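Local coordinates for protein tRNA threonylcarbamoyladenosine dehydratase (Escherichia coli, PDB 4D79) that catalyses the ATP-dependent dehydration of threonylcarbamoyladenosine at position 37 of tRNA to its cyclic form and can accept sulfur from a cysteine desulfurase in vitro, at residues Gly153-Gln158 against Ala246-Val251. Numbering follows the deposited sequence.
Sequences GGAGGQ and ATFGFV. With K (potassium ion), chain I.
Phe248, projecting from helix 242-266, lays one face of its ring under the methyl of Ala155, a CH-pi contact with CB 3.7 Å from the centroid and only 10° off the ring normal. The far end of the ring, CZ and CE2, meets polar atoms obliquely: CZ lies 3.6 Å from Gly154 O, and CE2 nears Gly153 O. Gln158 NE2 comes within 3.9 Å of Phe248 CZ, its amide turned 56° from the ring plane. No hydrogen bond joins the two segments. Within 153-158, Gln158 NE2 donates to Gly154 O (2.8 Å), tilted 26° from the carbonyl plane, and weakly to Gly156 O. Extended beyond CG, the Gln158 chain delivers OE1 to the potassium ion at 2.4 Å; a water and the backbone oxygens of Gln174, Ser206 and Glu208 also bind the metal. With alanine at Phe248, the Ala155 methyl would probably lose its aromatic partner and a gap open beside the Gln158 amide. The contact thus joins the loop after parallel strand 149-152 of the Rossmann-type ThiF domain to a helix whose Phe250 packs on the second subunit, while the amide divides its work: nitrogen bonds to carbonyls of the glycine-rich loop, oxygen binds potassium.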
loop_
_atom_site.group_PDB
_atom_site.type_symbol
_atom_site.label_atom_id
_atom_site.label_comp_id
_atom_site.label_asym_id
_atom_site.label_seq_id
_atom_site.Cartn_x
_atom_site.Cartn_y
_atom_site.Cartn_z
ATOM N N GLY B 153 -2.511 14.354 -5.230
ATOM C CA GLY B 153 -3.193 14.583 -6.481
ATOM C C GLY B 153 -4.113 13.417 -6.797
ATOM O O GLY B 153 -4.441 12.589 -5.945
ATOM N N GLY B 154 -4.502 13.327 -8.063
ATOM C CA GLY B 154 -5.395 12.267 -8.479
ATOM C C GLY B 154 -4.625 10.966 -8.595
ATOM O O GLY B 154 -3.574 10.905 -9.238
ATOM N N ALA B 155 -5.133 9.927 -7.942
ATOM C CA ALA B 155 -4.510 8.615 -7.986
ATOM C C ALA B 155 -5.215 7.702 -8.981
ATOM O O ALA B 155 -4.719 6.602 -9.266
ATOM C CB ALA B 155 -4.525 7.975 -6.588
ATOM N N GLY B 156 -6.344 8.137 -9.504
ATOM C CA GLY B 156 -7.027 7.362 -10.520
ATOM C C GLY B 156 -6.314 7.438 -11.856
ATOM O O GLY B 156 -5.473 8.302 -12.102
ATOM N N GLY B 157 -6.649 6.495 -12.738
ATOM C CA GLY B 157 -6.061 6.470 -14.062
ATOM C C GLY B 157 -4.585 6.187 -14.087
ATOM O O GLY B 157 -3.895 6.622 -15.007
ATOM N N GLN B 158 -4.066 5.480 -13.077
ATOM C CA GLN B 158 -2.646 5.203 -12.983
ATOM C C GLN B 158 -2.456 3.753 -12.554
ATOM O O GLN B 158 -3.226 3.241 -11.731
ATOM C CB GLN B 158 -1.981 6.197 -12.016
ATOM C CG GLN B 158 -1.905 7.554 -12.729
ATOM C CD GLN B 158 -1.617 8.641 -11.866
ATOM O OE1 GLN B 158 -0.628 9.324 -12.068
ATOM N NE2 GLN B 158 -2.464 8.857 -10.861
ATOM N N ALA B 246 -3.364 3.158 -2.727
ATOM C CA ALA B 246 -2.794 2.926 -1.401
ATOM C C ALA B 246 -1.375 3.462 -1.326
ATOM O O ALA B 246 -0.958 3.989 -0.281
ATOM C CB ALA B 246 -2.790 1.439 -1.052
ATOM N N THR B 247 -0.602 3.303 -2.402
ATOM C CA THR B 247 0.759 3.801 -2.341
ATOM C C THR B 247 0.793 5.328 -2.268
ATOM O O THR B 247 1.711 5.865 -1.647
ATOM C CB THR B 247 1.572 3.257 -3.516
ATOM O OG1 THR B 247 1.602 1.835 -3.419
ATOM C CG2 THR B 247 3.017 3.724 -3.455
ATOM N N PHE B 248 -0.160 6.031 -2.910
ATOM C CA PHE B 248 -0.297 7.471 -2.680
ATOM C C PHE B 248 -0.419 7.762 -1.174
ATOM O O PHE B 248 0.293 8.597 -0.630
ATOM C CB PHE B 248 -1.507 8.010 -3.428
ATOM C CG PHE B 248 -1.223 8.546 -4.805
ATOM C CD1 PHE B 248 -0.906 7.693 -5.871
ATOM C CD2 PHE B 248 -1.373 9.903 -5.083
ATOM C CE1 PHE B 248 -0.684 8.185 -7.169
ATOM C CE2 PHE B 248 -1.169 10.397 -6.391
ATOM C CZ PHE B 248 -0.811 9.521 -7.433
ATOM N N GLY B 249 -1.296 7.036 -0.487
ATOM C CA GLY B 249 -1.482 7.257 0.930
ATOM C C GLY B 249 -0.257 6.896 1.738
ATOM O O GLY B 249 0.070 7.589 2.711
ATOM N N PHE B 250 0.436 5.800 1.360
ATOM C CA PHE B 250 1.634 5.393 2.085
ATOM C C PHE B 250 2.775 6.380 1.880
ATOM O O PHE B 250 3.507 6.700 2.836
ATOM C CB PHE B 250 2.090 3.982 1.680
ATOM C CG PHE B 250 1.147 2.901 2.066
ATOM C CD1 PHE B 250 0.175 3.100 3.027
ATOM C CD2 PHE B 250 1.240 1.648 1.463
ATOM C CE1 PHE B 250 -0.687 2.104 3.372
ATOM C CE2 PHE B 250 0.366 0.634 1.823
ATOM C CZ PHE B 250 -0.565 0.842 2.761
ATOM N N VAL B 251 2.927 6.900 0.656
ATOM C CA VAL B 251 3.963 7.897 0.418
ATOM C C VAL B 251 3.647 9.184 1.183
ATOM O O VAL B 251 4.542 9.828 1.752
ATOM C CB VAL B 251 4.127 8.149 -1.084
ATOM C CG1 VAL B 251 4.939 9.418 -1.341
ATOM C CG2 VAL B 251 4.766 6.948 -1.764
HETATM K K K I . 0.327 11.234 -13.203
HETATM O O HOH W 1 -0.569 12.078 -10.472
#